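Type III Pentaketide Synthase (Neurospora crassa, PDB 3EUO) is a type III polyketide synthase that makes pentaketides, probably by repeated acyl transfer and condensation in a thiolase-like fold. Local coordinates at residues A[23-28]-A[60-65]; A[151-156]-A[208-213]; A[198-203]-A[322-327]. All coordinates share one frame; numbering follows the deposited sequence.

Interaction 1. Residues A[23-28]-A[60-65]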
loop_
_atom_site.group_PDB
_atom_site.type_symbol
_atom_site.label_atom_id
_atom_site.label_comp_id
_atom_site.label_asym_id
_atom_site.label_seq_id
_atom_site.Cartn_x
_atom_site.Cartn_y
_atom_site.Cartn_z
ATOM N N ASP A 23 31.886 10.225 -0.557
ATOM C CA ASP A 23 33.031 11.099 -0.236
ATOM C C ASP A 23 32.970 12.362 -1.098
ATOM O O ASP A 23 33.068 13.482 -0.584
ATOM C CB ASP A 23 34.369 10.386 -0.467
ATOM C CG ASP A 23 34.675 9.330 0.589
ATOM O OD1 ASP A 23 33.920 9.220 1.577
ATOM O OD2 ASP A 23 35.682 8.607 0.425
ATOM N N ILE A 24 32.788 12.168 -2.404
ATOM C CA ILE A 24 32.704 13.276 -3.355
ATOM C C ILE A 24 31.575 14.246 -3.004
ATOM O O ILE A 24 31.784 15.466 -2.931
ATOM C CB ILE A 24 32.521 12.773 -4.824
ATOM C CG1 ILE A 24 33.695 11.883 -5.270
ATOM C CG2 ILE A 24 32.305 13.940 -5.775
ATOM C CD1 ILE A 24 35.058 12.527 -5.167
ATOM N N LEU A 25 30.382 13.707 -2.774
ATOM C CA LEU A 25 29.219 14.542 -2.517
ATOM C C LEU A 25 29.281 15.194 -1.155
ATOM O O LEU A 25 28.844 16.325 -0.990
ATOM C CB LEU A 25 27.925 13.731 -2.648
ATOM C CG LEU A 25 27.528 13.439 -4.092
ATOM C CD1 LEU A 25 26.468 12.325 -4.113
ATOM C CD2 LEU A 25 27.026 14.713 -4.799
ATOM N N SER A 26 29.813 14.473 -0.173
ATOM C CA SER A 26 29.931 15.022 1.169
ATOM C C SER A 26 30.820 16.257 1.127
ATOM O O SER A 26 30.434 17.336 1.597
ATOM C CB SER A 26 30.518 13.996 2.134
ATOM O OG SER A 26 30.601 14.556 3.434
ATOM N N LYS A 27 31.997 16.094 0.528
ATOM C CA LYS A 27 32.986 17.173 0.439
ATOM C C LYS A 27 32.454 18.365 -0.360
ATOM O O LYS A 27 32.719 19.523 -0.023
ATOM C CB LYS A 27 34.300 16.666 -0.168
ATOM C CG LYS A 27 35.321 17.787 -0.388
ATOM C CD LYS A 27 36.493 17.368 -1.252
ATOM C CE LYS A 27 37.783 17.359 -0.457
ATOM N NZ LYS A 27 38.946 17.627 -1.351
ATOM N N ARG A 28 31.708 18.074 -1.420
ATOM C CA ARG A 28 31.113 19.122 -2.238
ATOM C C ARG A 28 30.131 19.987 -1.446
ATOM O O ARG A 28 30.091 21.195 -1.635
ATOM C CB ARG A 28 30.447 18.517 -3.474
ATOM C CG ARG A 28 30.052 19.528 -4.538
ATOM C CD ARG A 28 29.513 18.819 -5.775
ATOM N NE ARG A 28 30.581 18.180 -6.546
ATOM C CZ ARG A 28 30.413 17.117 -7.329
ATOM N NH1 ARG A 28 29.219 16.548 -7.449
ATOM N NH2 ARG A 28 31.443 16.614 -7.992
ATOM N N PRO A 60 22.116 15.854 -11.840
ATOM C CA PRO A 60 21.593 17.175 -11.465
ATOM C C PRO A 60 20.740 17.181 -10.198
ATOM O O PRO A 60 20.774 18.158 -9.449
ATOM C CB PRO A 60 20.737 17.578 -12.670
ATOM C CG PRO A 60 21.260 16.776 -13.796
ATOM C CD PRO A 60 21.718 15.476 -13.209
ATOM N N LEU A 61 19.986 16.108 -9.960
ATOM C CA LEU A 61 19.040 16.069 -8.840
ATOM C C LEU A 61 19.723 16.247 -7.487
ATOM O O LEU A 61 19.159 16.869 -6.579
ATOM C CB LEU A 61 18.231 14.765 -8.848
ATOM C CG LEU A 61 17.028 14.678 -7.896
ATOM C CD1 LEU A 61 15.827 15.470 -8.407
ATOM C CD2 LEU A 61 16.637 13.230 -7.688
ATOM N N VAL A 62 20.925 15.685 -7.361
ATOM C CA VAL A 62 21.667 15.704 -6.098
ATOM C C VAL A 62 22.694 16.843 -6.061
ATOM O O VAL A 62 23.506 16.941 -5.136
ATOM C CB VAL A 62 22.307 14.332 -5.764
ATOM C CG1 VAL A 62 21.223 13.250 -5.645
ATOM C CG2 VAL A 62 23.367 13.922 -6.801
ATOM N N ASN A 63 22.625 17.711 -7.065
ATOM C CA ASN A 63 23.538 18.841 -7.178
ATOM C C ASN A 63 22.830 20.202 -7.230
ATOM O O ASN A 63 23.328 21.163 -7.820
ATOM C CB ASN A 63 24.485 18.646 -8.367
ATOM C CG ASN A 63 25.516 17.551 -8.116
ATOM O OD1 ASN A 63 25.415 16.449 -8.657
ATOM N ND2 ASN A 63 26.504 17.846 -7.280
ATOM N N LYS A 64 21.669 20.288 -6.597
ATOM C CA LYS A 64 20.979 21.566 -6.465
ATOM C C LYS A 64 21.445 22.288 -5.194
ATOM O O LYS A 64 22.135 21.685 -4.367
ATOM C CB LYS A 64 19.464 21.350 -6.491
ATOM C CG LYS A 64 19.018 20.641 -7.769
ATOM C CD LYS A 64 17.559 20.877 -8.113
ATOM C CE LYS A 64 16.661 19.859 -7.448
ATOM N NZ LYS A 64 16.406 20.235 -6.030
ATOM N N PRO A 65 21.103 23.586 -5.042
ATOM C CA PRO A 65 21.496 24.307 -3.824
ATOM C C PRO A 65 21.081 23.561 -2.554
ATOM O O PRO A 65 21.853 23.475 -1.594
ATOM C CB PRO A 65 20.741 25.633 -3.947
ATOM C CG PRO A 65 20.598 25.833 -5.419
ATOM C CD PRO A 65 20.374 24.460 -5.983
#
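Leu25 and Arg28, one turn apart on helix 20-29, reach across to Val62 and Asn63 in the loop 60-65. The apolar half is small. Leu25 CD2 lies 4.2 Å from Val62 CG2. The same methyl stands 4.2 Å from Val62 O. Leu25 gets there with its CG anti to the carbonyl carbon (chi1 -76°), which turns CG out towards the loop, where CD2 makes the contact. The polar half lies beside it. Arg28 sets off with its CG anti to the backbone N (chi1 -168°), and the chain then bends at chi3. The bend brings the NH1 edge of the guanidinium to the amide of Asn63, with Arg28 NH1 3.9 Å from Asn63 CG. The end of the Asn63 amide comes to this edge near the guanidinium plane, and the amide plane is turned 47° against the guanidinium. The two side chains cross at about a right angle. Arg28 NH1 has a weak hydrogen bond to Pro57 O. The loop turns here, with Asn63 N bonded to Pro60 O at 3.1 Å. Arg182 NH1 donates to Val62 O and to Lys64 O. Leu25 and Val62 both rest on Val181 of helix 181-191. The contact therefore lays helix 20-29 and the loop before helix 70-96 together over helix 181-191. Helix 34-42 packs against Ser26.

Interaction 2. Residues A[151-156]-A[208-213]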
loop_
_atom_site.group_PDB
_atom_site.type_symbol
_atom_site.label_atom_id
_atom_site.label_comp_id
_atom_site.label_asym_id
_atom_site.label_seq_id
_atom_site.Cartn_x
_atom_site.Cartn_y
_atom_site.Cartn_z
ATOM N N ARG A 151 4.032 -13.030 -0.098
ATOM C CA ARG A 151 3.068 -13.693 0.780
ATOM C C ARG A 151 1.647 -13.206 0.490
ATOM O O ARG A 151 0.688 -13.997 0.474
ATOM C CB ARG A 151 3.449 -13.442 2.246
ATOM C CG ARG A 151 2.446 -13.973 3.278
ATOM C CD ARG A 151 2.932 -13.760 4.723
ATOM N NE ARG A 151 3.396 -12.395 4.956
ATOM C CZ ARG A 151 2.593 -11.339 5.073
ATOM N NH1 ARG A 151 1.275 -11.493 4.990
ATOM N NH2 ARG A 151 3.111 -10.128 5.266
ATOM N N THR A 152 1.515 -11.903 0.261
ATOM C CA THR A 152 0.232 -11.319 -0.110
ATOM C C THR A 152 -0.242 -11.925 -1.433
ATOM O O THR A 152 -1.381 -12.362 -1.529
ATOM C CB THR A 152 0.312 -9.792 -0.210
ATOM O OG1 THR A 152 0.719 -9.266 1.062
ATOM C CG2 THR A 152 -1.053 -9.199 -0.585
ATOM N N ALA A 153 0.647 -11.972 -2.424
ATOM C CA ALA A 153 0.362 -12.644 -3.695
ATOM C C ALA A 153 -0.074 -14.104 -3.517
ATOM O O ALA A 153 -0.965 -14.569 -4.224
ATOM C CB ALA A 153 1.553 -12.564 -4.628
ATOM N N ALA A 154 0.558 -14.822 -2.583
ATOM C CA ALA A 154 0.196 -16.216 -2.314
ATOM C C ALA A 154 -1.247 -16.319 -1.835
ATOM O O ALA A 154 -2.011 -17.154 -2.321
ATOM C CB ALA A 154 1.149 -16.840 -1.290
ATOM N N ASN A 155 -1.625 -15.458 -0.893
ATOM C CA ASN A 155 -3.002 -15.422 -0.398
ATOM C C ASN A 155 -3.996 -15.090 -1.518
ATOM O O ASN A 155 -5.061 -15.697 -1.614
ATOM C CB ASN A 155 -3.141 -14.405 0.742
ATOM C CG ASN A 155 -2.399 -14.825 2.006
ATOM O OD1 ASN A 155 -2.185 -16.013 2.253
ATOM N ND2 ASN A 155 -2.041 -13.842 2.835
ATOM N N LEU A 156 -3.619 -14.142 -2.376
ATOM C CA LEU A 156 -4.463 -13.737 -3.498
ATOM C C LEU A 156 -4.606 -14.865 -4.527
ATOM O O LEU A 156 -5.707 -15.121 -5.029
ATOM C CB LEU A 156 -3.922 -12.451 -4.140
ATOM C CG LEU A 156 -3.932 -11.190 -3.261
ATOM C CD1 LEU A 156 -3.204 -10.074 -3.982
ATOM C CD2 LEU A 156 -5.358 -10.753 -2.912
ATOM N N VAL A 208 8.788 -11.158 -9.701
ATOM C CA VAL A 208 8.510 -12.569 -9.935
ATOM C C VAL A 208 7.074 -12.728 -10.422
ATOM O O VAL A 208 6.222 -11.866 -10.189
ATOM C CB VAL A 208 8.756 -13.476 -8.688
ATOM C CG1 VAL A 208 10.201 -13.338 -8.183
ATOM C CG2 VAL A 208 7.753 -13.185 -7.568
ATOM N N ILE A 209 6.822 -13.829 -11.124
ATOM C CA ILE A 209 5.464 -14.244 -11.417
ATOM C C ILE A 209 5.115 -15.371 -10.463
ATOM O O ILE A 209 5.838 -16.370 -10.398
ATOM C CB ILE A 209 5.309 -14.755 -12.866
ATOM C CG1 ILE A 209 5.728 -13.664 -13.869
ATOM C CG2 ILE A 209 3.881 -15.260 -13.080
ATOM C CD1 ILE A 209 4.907 -12.358 -13.766
ATOM N N LEU A 210 4.046 -15.184 -9.690
ATOM C CA LEU A 210 3.511 -16.261 -8.855
ATOM C C LEU A 210 2.229 -16.777 -9.483
ATOM O O LEU A 210 1.279 -16.011 -9.694
ATOM C CB LEU A 210 3.238 -15.800 -7.421
ATOM C CG LEU A 210 2.934 -16.914 -6.405
ATOM C CD1 LEU A 210 4.169 -17.798 -6.144
ATOM C CD2 LEU A 210 2.420 -16.330 -5.094
ATOM N N SER A 211 2.213 -18.073 -9.781
ATOM C CA SER A 211 1.050 -18.727 -10.375
ATOM C C SER A 211 0.392 -19.670 -9.379
ATOM O O SER A 211 1.077 -20.263 -8.541
ATOM C CB SER A 211 1.482 -19.526 -11.613
ATOM O OG SER A 211 0.386 -20.255 -12.149
ATOM N N ASN A 212 -0.929 -19.834 -9.490
ATOM C CA ASN A 212 -1.646 -20.836 -8.694
ATOM C C ASN A 212 -1.846 -22.169 -9.429
ATOM O O ASN A 212 -2.585 -23.037 -8.960
ATOM C CB ASN A 212 -2.992 -20.293 -8.192
ATOM C CG ASN A 212 -4.040 -20.210 -9.290
ATOM O OD1 ASN A 212 -3.732 -20.360 -10.477
ATOM N ND2 ASN A 212 -5.297 -19.968 -8.897
ATOM N N GLY A 213 -1.213 -22.306 -10.591
ATOM C CA GLY A 213 -1.205 -23.586 -11.314
ATOM C C GLY A 213 -2.495 -23.967 -12.035
ATOM O O GLY A 213 -2.504 -24.905 -12.848
#
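The peptide group joining Ala153 to Ala154 turns one face to Leu210, whose CD2 methyl sits over it. Leu210 CD2 is 3.5 Å from Ala154 N and 3.7 Å from Ala153 C. At the rim of this peptide face stand the two alanine methyls. Ala153 CB is 3.9 Å from Leu210 CD2, and Ala154 CB is 4.0 Å from it. The methyl thus fits a shallow seat made of backbone and two small side chains. A single branch of the leucine does all the touching. Its CG is anti to the backbone N (chi1 -169°), which carries the branch off the strand to the helix. No hydrogen bond crosses, so contact is by van der Waals packing alone, and the alanines let strand and helix come close: the Ala153 and Leu210 CA atoms are 7.0 Å apart. At the strand end, Ser211 OG accepts from Gly213 N at 3.0 Å, an ST turn. The flat amide of Asn212 is held by Ala167 N, Ile214 N and Lys165 O. Arg151 and Asn155, on the far side of the helix, bind Glu134 of the second subunit. A helix buried between a mixed sheet and the dimer partner is consistent with the thiolase-like fold. Here helix 145-162 lies on the central sheet, where strand 204-211 runs between strands 168-175 and 4-11.

Interaction 3. Residues A[198-203]-A[322-327]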
loop_
_atom_site.group_PDB
_atom_site.type_symbol
_atom_site.label_atom_id
_atom_site.label_comp_id
_atom_site.label_asym_id
_atom_site.label_seq_id
_atom_site.Cartn_x
_atom_site.Cartn_y
_atom_site.Cartn_z
ATOM N N ILE A 198 23.371 6.105 3.891
ATOM C CA ILE A 198 24.069 6.410 2.633
ATOM C C ILE A 198 25.248 5.481 2.330
ATOM O O ILE A 198 25.732 5.448 1.201
ATOM C CB ILE A 198 24.511 7.899 2.524
ATOM C CG1 ILE A 198 25.429 8.298 3.688
ATOM C CG2 ILE A 198 23.284 8.781 2.414
ATOM C CD1 ILE A 198 26.172 9.636 3.472
ATOM N N ALA A 199 25.691 4.726 3.334
ATOM C CA ALA A 199 26.723 3.697 3.150
ATOM C C ALA A 199 26.141 2.381 2.617
ATOM O O ALA A 199 26.874 1.509 2.127
ATOM C CB ALA A 199 27.438 3.439 4.472
ATOM N N LEU A 200 24.823 2.235 2.725
ATOM C CA LEU A 200 24.196 0.934 2.520
ATOM C C LEU A 200 23.282 0.860 1.309
ATOM O O LEU A 200 23.339 -0.103 0.542
ATOM C CB LEU A 200 23.405 0.528 3.762
ATOM C CG LEU A 200 24.127 0.339 5.095
ATOM C CD1 LEU A 200 23.079 -0.008 6.137
ATOM C CD2 LEU A 200 25.165 -0.771 4.971
ATOM N N PHE A 201 22.426 1.862 1.147
ATOM C CA PHE A 201 21.282 1.706 0.244
ATOM C C PHE A 201 21.546 1.994 -1.229
ATOM O O PHE A 201 22.298 2.903 -1.583
ATOM C CB PHE A 201 20.074 2.493 0.760
ATOM C CG PHE A 201 19.423 1.860 1.949
ATOM C CD1 PHE A 201 18.568 0.770 1.787
ATOM C CD2 PHE A 201 19.675 2.339 3.234
ATOM C CE1 PHE A 201 17.956 0.170 2.894
ATOM C CE2 PHE A 201 19.071 1.744 4.352
ATOM C CZ PHE A 201 18.214 0.660 4.180
ATOM N N SER A 202 20.895 1.193 -2.069
ATOM C CA SER A 202 21.050 1.244 -3.515
ATOM C C SER A 202 19.695 1.135 -4.232
ATOM O O SER A 202 18.643 0.981 -3.587
ATOM C CB SER A 202 21.987 0.114 -3.966
ATOM O OG SER A 202 21.460 -1.159 -3.604
ATOM N N ASP A 203 19.740 1.186 -5.564
ATOM C CA ASP A 203 18.553 1.247 -6.419
ATOM C C ASP A 203 18.426 -0.039 -7.231
ATOM O O ASP A 203 19.428 -0.573 -7.716
ATOM C CB ASP A 203 18.634 2.436 -7.390
ATOM C CG ASP A 203 18.915 3.758 -6.689
ATOM O OD1 ASP A 203 18.642 3.871 -5.476
ATOM O OD2 ASP A 203 19.414 4.686 -7.361
ATOM N N ASP A 322 26.582 -12.189 -2.704
ATOM C CA ASP A 322 26.826 -11.719 -4.062
ATOM C C ASP A 322 26.105 -10.402 -4.337
ATOM O O ASP A 322 26.696 -9.466 -4.879
ATOM C CB ASP A 322 26.385 -12.775 -5.080
ATOM C CG ASP A 322 26.656 -12.352 -6.505
ATOM O OD1 ASP A 322 27.768 -12.630 -6.999
ATOM O OD2 ASP A 322 25.759 -11.746 -7.135
ATOM N N ARG A 323 24.828 -10.347 -3.969
ATOM C CA ARG A 323 24.022 -9.127 -4.116
ATOM C C ARG A 323 24.562 -7.979 -3.264
ATOM O O ARG A 323 24.757 -6.866 -3.748
ATOM C CB ARG A 323 22.565 -9.412 -3.744
ATOM C CG ARG A 323 21.653 -9.599 -4.938
ATOM C CD ARG A 323 22.037 -10.800 -5.784
ATOM N NE ARG A 323 21.592 -10.570 -7.154
ATOM C CZ ARG A 323 22.378 -10.181 -8.151
ATOM N NH1 ARG A 323 23.680 -10.007 -7.964
ATOM N NH2 ARG A 323 21.853 -9.986 -9.346
ATOM N N TYR A 324 24.830 -8.276 -2.001
ATOM C CA TYR A 324 25.256 -7.276 -1.045
ATOM C C TYR A 324 26.582 -6.623 -1.446
ATOM O O TYR A 324 26.701 -5.394 -1.475
ATOM C CB TYR A 324 25.375 -7.918 0.333
ATOM C CG TYR A 324 25.815 -6.970 1.422
ATOM C CD1 TYR A 324 24.950 -5.995 1.924
ATOM C CD2 TYR A 324 27.091 -7.057 1.954
ATOM C CE1 TYR A 324 25.366 -5.125 2.939
ATOM C CE2 TYR A 324 27.519 -6.189 2.960
ATOM C CZ TYR A 324 26.657 -5.235 3.441
ATOM O OH TYR A 324 27.089 -4.395 4.433
ATOM N N ILE A 325 27.570 -7.455 -1.773
ATOM C CA ILE A 325 28.895 -6.948 -2.111
ATOM C C ILE A 325 28.885 -6.134 -3.401
ATOM O O ILE A 325 29.498 -5.067 -3.466
ATOM C CB ILE A 325 29.946 -8.089 -2.190
ATOM C CG1 ILE A 325 30.140 -8.713 -0.804
ATOM C CG2 ILE A 325 31.285 -7.556 -2.721
ATOM C CD1 ILE A 325 30.988 -9.989 -0.795
ATOM N N ASN A 326 28.183 -6.630 -4.418
ATOM C CA ASN A 326 28.245 -6.045 -5.739
ATOM C C ASN A 326 27.180 -5.000 -6.063
ATOM O O ASN A 326 27.319 -4.267 -7.046
ATOM C CB ASN A 326 28.248 -7.163 -6.784
ATOM C CG ASN A 326 29.442 -8.079 -6.623
ATOM O OD1 ASN A 326 29.308 -9.227 -6.204
ATOM N ND2 ASN A 326 30.632 -7.557 -6.912
ATOM N N HIS A 327 26.138 -4.919 -5.232
ATOM C CA HIS A 327 25.018 -4.002 -5.504
ATOM C C HIS A 327 24.507 -3.232 -4.292
ATOM O O HIS A 327 23.794 -2.236 -4.448
ATOM C CB HIS A 327 23.850 -4.758 -6.151
ATOM C CG HIS A 327 24.217 -5.449 -7.425
ATOM N ND1 HIS A 327 24.221 -4.809 -8.644
ATOM C CD2 HIS A 327 24.616 -6.720 -7.665
ATOM C CE1 HIS A 327 24.592 -5.658 -9.584
ATOM N NE2 HIS A 327 24.839 -6.825 -9.016
#
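Ser202 OG is gripped twice: it donates to His327 O at 2.7 Å, and it is hydrogen-bonded to Ser330 OG just beyond the segment. The bond to the carbonyl is short but not in line. The C=O...OG angle is 141°, and the hydroxyl is tilted 29° from the carbonyl plane. Ser202 OG lies between its backbone N and carbonyl carbon (chi1 60°), which turns the hydroxyl to the helix; Ser202 CB also comes to 3.0 Å from His327 O. Replacing Ser202 by an alanine removes the hydroxyl, and is likely to leave His327 O without this donor and Ser330 OG without this partner. The second touch is looser. Leu200 CD2 lies 4.1 Å from Tyr324 OH. Tyr324 has its CG anti to the backbone N, which stretches the ring towards Leu200. Its hydroxyl is bonded to Thr46 O, while His327 bonds through ND1 to Ser52 OG and stacks its ring with Tyr12. The Phe201 side chain starts out away from the helix and touches Asn329, whose backbone bonds to those of Leu200 and Ser202. By family comparison, Asn329 is probably the asparagine of the Cys-His-Asn triad, and Phe201 probably matches the gatekeeper phenylalanine of chalcone synthases. The chemistry is thus mostly one buried hydroxyl-to-carbonyl bond, with Ser330 as a second partner of the same hydroxyl. It is a directional link between two segments that lie beside the probable active site.

How the interactions relate
From the N terminus, interaction 1 comes first: it joins helix 20-29 to the loop before helix 70-96, closing a loop of 31 residues before the others open. Interaction 2 opens next, on helix 145-162, and closes a loop of 51. Interaction 3 opens at 198-203 before interaction 2 closes at 208-213, and closes a loop of 118 only at 322-327, so these two cross. Helix 197-200 leads directly into strand 204-211. Interaction 3 alone joins the N-terminal and C-terminal family regions. Interaction 2 packs helix 145-162 on the central sheet. It lies across the chain's centre from the others, with its centre about 42 Å from that of interaction 1.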